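Local coordinates for protein excinuclease ABC, subunit A. (Deinococcus radiodurans, PDB 2VF7) that binds DNA and ATP as a zinc-containing UvrA-family ABC ATPase, probably taking part in recognising damaged DNA for excision repair, at residues A[590-593]-A[594-598]; A[724-728]-A[729-733]. The protein carries 1 engineered substitution. One frame throughout, in Å; residues are numbered along the deposited sequence.

Contact 1: residues A[590-593]-A[594-598]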
loop_
_atom_site.group_PDB
_atom_site.type_symbol
_atom_site.label_atom_id
_atom_site.label_comp_id
_atom_site.label_asym_id
_atom_site.label_seq_id
_atom_site.Cartn_x
_atom_site.Cartn_y
_atom_site.Cartn_z
ATOM N N ASP A 590 14.813 -25.594 19.399
ATOM C CA ASP A 590 14.755 -24.180 19.023
ATOM C C ASP A 590 13.356 -23.579 19.161
ATOM O O ASP A 590 12.356 -24.292 19.295
ATOM C CB ASP A 590 15.253 -24.007 17.570
ATOM C CG ASP A 590 14.905 -25.220 16.651
ATOM O OD1 ASP A 590 15.491 -25.319 15.544
ATOM O OD2 ASP A 590 14.059 -26.076 17.014
ATOM N N GLN A 591 13.303 -22.251 19.116
ATOM C CA GLN A 591 12.044 -21.496 19.154
ATOM C C GLN A 591 11.351 -21.387 17.781
ATOM O O GLN A 591 10.165 -21.037 17.713
ATOM C CB GLN A 591 12.300 -20.093 19.708
ATOM C CG GLN A 591 13.398 -19.314 18.958
ATOM C CD GLN A 591 14.800 -19.879 19.176
ATOM O OE1 GLN A 591 15.588 -19.999 18.228
ATOM N NE2 GLN A 591 15.121 -20.222 20.429
ATOM N N LYS A 592 12.109 -21.676 16.713
ATOM C CA LYS A 592 11.658 -21.561 15.314
ATOM C C LYS A 592 10.374 -22.372 15.030
ATOM O O LYS A 592 10.051 -23.286 15.787
ATOM C CB LYS A 592 12.785 -21.970 14.345
ATOM C CG LYS A 592 14.185 -21.630 14.833
ATOM C CD LYS A 592 15.062 -20.986 13.772
ATOM C CE LYS A 592 14.757 -19.501 13.621
ATOM N NZ LYS A 592 15.983 -18.716 13.245
ATOM N N PRO A 593 9.638 -22.028 13.949
ATOM C CA PRO A 593 8.382 -22.726 13.635
ATOM C C PRO A 593 8.605 -24.174 13.212
ATOM O O PRO A 593 9.730 -24.551 12.871
ATOM C CB PRO A 593 7.814 -21.926 12.456
ATOM C CG PRO A 593 8.601 -20.644 12.409
ATOM C CD PRO A 593 9.928 -20.954 12.980
ATOM N N ILE A 594 7.543 -24.978 13.207
ATOM C CA ILE A 594 7.684 -26.353 12.773
ATOM C C ILE A 594 7.818 -26.383 11.250
ATOM O O ILE A 594 8.606 -27.177 10.716
ATOM C CB ILE A 594 6.581 -27.297 13.328
ATOM C CG1 ILE A 594 5.173 -26.838 12.935
ATOM C CG2 ILE A 594 6.732 -27.457 14.841
ATOM C CD1 ILE A 594 4.081 -27.879 13.191
ATOM N N GLY A 595 7.071 -25.499 10.572
ATOM C CA GLY A 595 7.253 -25.176 9.146
ATOM C C GLY A 595 6.963 -23.699 8.888
ATOM O O GLY A 595 6.413 -23.013 9.752
ATOM N N ARG A 596 7.332 -23.217 7.701
ATOM C CA ARG A 596 7.162 -21.806 7.317
ATOM C C ARG A 596 5.848 -21.486 6.579
ATOM O O ARG A 596 5.480 -20.316 6.445
ATOM C CB ARG A 596 8.350 -21.331 6.465
ATOM C CG ARG A 596 9.594 -20.894 7.256
ATOM C CD ARG A 596 10.208 -22.068 8.030
ATOM N NE ARG A 596 11.478 -21.745 8.682
ATOM C CZ ARG A 596 11.991 -22.426 9.708
ATOM N NH1 ARG A 596 11.331 -23.467 10.212
ATOM N NH2 ARG A 596 13.159 -22.055 10.234
ATOM N N THR A 597 5.170 -22.534 6.094
ATOM C CA THR A 597 3.930 -22.419 5.319
ATOM C C THR A 597 2.873 -23.268 6.002
ATOM O O THR A 597 3.194 -23.987 6.946
ATOM C CB THR A 597 4.107 -22.887 3.859
ATOM O OG1 THR A 597 4.226 -24.317 3.826
ATOM C CG2 THR A 597 5.336 -22.242 3.217
ATOM N N PRO A 598 1.600 -23.163 5.559
ATOM C CA PRO A 598 0.516 -23.986 6.131
ATOM C C PRO A 598 0.465 -25.488 5.756
ATOM O O PRO A 598 -0.479 -26.176 6.180
ATOM C CB PRO A 598 -0.758 -23.261 5.656
ATOM C CG PRO A 598 -0.299 -21.939 5.036
ATOM C CD PRO A 598 1.083 -22.208 4.553
#
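Pro593 and Arg596 meet in a local contact at the surface of the protein, a side chain folding back over its own backbone in the irregular loop that runs from strand 585-589 to helix 602-605. The chain bends at Ile594 and straightens again at Gly595, without forming a helix. Gly595 O comes within 3.2 Å of Pro593 CB, so this ring carbon rests against the carbonyl oxygen two residues on. Beyond the bend Arg596 turns back. In the conformer described here, one of two deposited, its chain kinks at chi2 (64°) and then runs on extended to the guanidinium, which passes Pro593 at about a right angle. Pro593 CD lies over one face of that group, nearer its rim than its middle, with Arg596 NH1 4.0 Å from Pro593 CD. The same nitrogen approaches the backbone, Arg596 NH1 standing 3.3 Å from Pro593 O. This stretch follows the edge strand of the ATPase sheet and begins with Asp590 and Gln591, the position at which ABC ATPases carry the Q-loop, so the fold-back belongs to the segment that in relatives links the nucleotide site to mobile parts of the protein. Lys592 adds its aliphatic part to the packing, with CB 4.1 Å from Arg596 NH2, while its bent chain carries the ammonium elsewhere; Lys592 NZ and Arg596 NH2 remain 5.3 Å apart, and repulsion between these like charges would probably favour the lysine end pointing away. Outside partners also hold the loop: Asp590 OD2 forms a salt bridge with Lys740 of helix 733-743, and the same lysine makes a weak hydrogen bond to Pro593 O.

Contact 2: residues A[724-728]-A[729-733]. With ADP (adenosine-5'-diphosphate), chain E.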
loop_
_atom_site.group_PDB
_atom_site.type_symbol
_atom_site.label_atom_id
_atom_site.label_comp_id
_atom_site.label_asym_id
_atom_site.label_seq_id
_atom_site.Cartn_x
_atom_site.Cartn_y
_atom_site.Cartn_z
ATOM N N LEU A 724 -5.146 -31.080 15.227
ATOM C CA LEU A 724 -4.199 -31.947 14.521
ATOM C C LEU A 724 -3.658 -31.355 13.224
ATOM O O LEU A 724 -2.464 -31.409 12.971
ATOM C CB LEU A 724 -4.862 -33.305 14.249
ATOM C CG LEU A 724 -4.559 -34.353 15.308
ATOM C CD1 LEU A 724 -4.738 -33.761 16.680
ATOM C CD2 LEU A 724 -5.433 -35.572 15.088
ATOM N N GLY A 725 -4.547 -30.780 12.424
ATOM C CA GLY A 725 -4.211 -30.166 11.140
ATOM C C GLY A 725 -3.982 -28.656 11.187
ATOM O O GLY A 725 -3.761 -28.029 10.152
ATOM N N GLN A 726 -4.019 -28.062 12.379
ATOM C CA GLN A 726 -3.911 -26.596 12.508
ATOM C C GLN A 726 -2.609 -26.164 11.858
ATOM O O GLN A 726 -1.560 -26.680 12.228
ATOM C CB GLN A 726 -3.985 -26.161 13.976
ATOM C CG GLN A 726 -4.142 -24.662 14.133
ATOM C CD GLN A 726 -4.344 -24.185 15.558
ATOM O OE1 GLN A 726 -4.660 -24.961 16.475
ATOM N NE2 GLN A 726 -4.198 -22.882 15.747
ATOM N N PRO A 727 -2.668 -25.248 10.857
ATOM C CA PRO A 727 -1.462 -24.880 10.114
ATOM C C PRO A 727 -0.432 -24.238 11.031
ATOM O O PRO A 727 -0.810 -23.582 11.989
ATOM C CB PRO A 727 -1.963 -23.820 9.128
ATOM C CG PRO A 727 -3.395 -24.019 9.038
ATOM C CD PRO A 727 -3.830 -24.480 10.389
ATOM N N ALA A 728 0.847 -24.406 10.704
ATOM C CA ALA A 728 1.967 -23.918 11.505
ATOM C C ALA A 728 2.085 -22.398 11.520
ATOM O O ALA A 728 2.680 -21.808 12.422
ATOM C CB ALA A 728 3.258 -24.527 10.967
ATOM N N THR A 729 1.538 -21.757 10.499
ATOM C CA THR A 729 1.619 -20.309 10.414
ATOM C C THR A 729 0.731 -19.619 11.470
ATOM O O THR A 729 0.895 -18.421 11.730
ATOM C CB THR A 729 1.316 -19.821 8.970
ATOM O OG1 THR A 729 0.180 -20.528 8.458
ATOM C CG2 THR A 729 2.522 -20.090 8.062
ATOM N N GLU A 730 -0.187 -20.388 12.079
ATOM C CA GLU A 730 -1.090 -19.909 13.139
ATOM C C GLU A 730 -0.503 -20.109 14.533
ATOM O O GLU A 730 -1.200 -19.930 15.524
ATOM C CB GLU A 730 -2.420 -20.692 13.071
ATOM C CG GLU A 730 -3.187 -20.479 11.789
ATOM C CD GLU A 730 -4.576 -21.054 11.800
ATOM O OE1 GLU A 730 -5.386 -20.664 10.921
ATOM O OE2 GLU A 730 -4.881 -21.905 12.668
ATOM N N LEU A 731 0.758 -20.532 14.625
ATOM C CA LEU A 731 1.311 -20.945 15.927
ATOM C C LEU A 731 2.416 -20.036 16.427
ATOM O O LEU A 731 3.195 -19.503 15.649
ATOM C CB LEU A 731 1.783 -22.400 15.916
ATOM C CG LEU A 731 0.865 -23.551 15.468
ATOM C CD1 LEU A 731 1.544 -24.867 15.727
ATOM C CD2 LEU A 731 -0.494 -23.569 16.126
ATOM N N SER A 732 2.469 -19.870 17.735
ATOM C CA SER A 732 3.407 -18.958 18.378
ATOM C C SER A 732 4.733 -19.677 18.559
ATOM O O SER A 732 4.866 -20.838 18.182
ATOM C CB SER A 732 2.865 -18.550 19.738
ATOM O OG SER A 732 2.448 -19.700 20.461
ATOM N N GLY A 733 5.714 -19.011 19.148
ATOM C CA GLY A 733 7.017 -19.637 19.302
ATOM C C GLY A 733 7.024 -20.763 20.320
ATOM O O GLY A 733 7.626 -21.815 20.075
HETATM P PB ADP E . -3.171 -16.753 24.235
HETATM O O1B ADP E . -3.479 -16.586 25.695
HETATM O O2B ADP E . -2.278 -17.921 23.936
HETATM O O3B ADP E . -2.682 -15.465 23.599
HETATM P PA ADP E . -4.636 -17.395 21.941
HETATM O O1A ADP E . -3.221 -17.601 21.396
HETATM O O2A ADP E . -5.515 -16.373 21.300
HETATM O O3A ADP E . -4.578 -17.113 23.519
HETATM O "O5'" ADP E . -5.396 -18.801 21.758
HETATM C "C5'" ADP E . -6.816 -18.968 21.730
HETATM C "C4'" ADP E . -7.178 -19.788 20.503
HETATM O "O4'" ADP E . -6.931 -18.990 19.339
HETATM C "C3'" ADP E . -6.368 -21.071 20.314
HETATM O "O3'" ADP E . -7.214 -22.149 19.842
HETATM C "C2'" ADP E . -5.348 -20.659 19.262
HETATM O "O2'" ADP E . -4.798 -21.753 18.536
HETATM C "C1'" ADP E . -6.154 -19.708 18.386
HETATM N N9 ADP E . -5.324 -18.740 17.642
HETATM C C8 ADP E . -4.524 -17.806 18.199
HETATM N N7 ADP E . -3.876 -17.067 17.279
HETATM C C5 ADP E . -4.285 -17.538 16.085
HETATM C C6 ADP E . -4.019 -17.175 14.683
HETATM N N6 ADP E . -3.146 -16.175 14.390
HETATM N N1 ADP E . -4.645 -17.885 13.729
HETATM C C2 ADP E . -5.511 -18.887 14.006
HETATM N N3 ADP E . -5.811 -19.260 15.256
HETATM C C4 ADP E . -5.242 -18.627 16.322
#
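A fully extended side chain, chi1 -169°, carries the Gln726 amide to the ribose of ADP; Glu730, its CG anti to the carbonyl carbon (chi1 -63°), extends beside the adenine. Gln726 NE2 gives an almost straight hydrogen bond to ADP O2' (3.1 Å, 175°) and a weak one to Glu730 OE2 at 3.3 Å. Glu730 CD lies 3.2 Å from ADP C2, and Glu730 CB 3.6 Å from ADP N1. A short 3-10 turn sets this spacing: Glu730 N bonds to Pro727 O at 3.3 Å and Leu731 N to Ala728 O at 3.2 Å. Leu731 CD2 packs 3.8 Å from Gln726 NE2. Leu731, Ser732 and Gly733 open the LSGG signature of the ABC family, with Ser732 at the N-cap of helix 733-743, while Lys49 and Ser51 bind the same ADP from the other ATPase module's P-loop. Were Glu730 replaced by alanine, the weak bond to Gln726 NE2 would go, and the side of the adenine near C2 would probably lose its packing. The amide is thus directed mainly at the sugar hydroxyl and only weakly at the carboxylate, which probably links the nucleotide to the residue just before LSGG.

In the fold
The two contacts follow one another along the chain, and their centres lie 8 Å apart within the same ABC ATPase module. Contact 1 leaves edge strand 585-589 of the six-stranded sheet; contact 2 comes later and leads into helix 733-743. They pack together directly: Ile594 CG1 is 3.6 Å from Ala728 CB, Arg596 O 3.4 Å from Thr729 CG2, and Pro598 CB 3.7 Å from Pro727 CB. Arg671 also joins them, bonding to a backbone oxygen in each. A surface loop at the Q-loop position of one module therefore backs the buried segment that contributes Gln726 and Glu730 to the other module's ADP pocket, a proximity that could couple the two nucleotide sites.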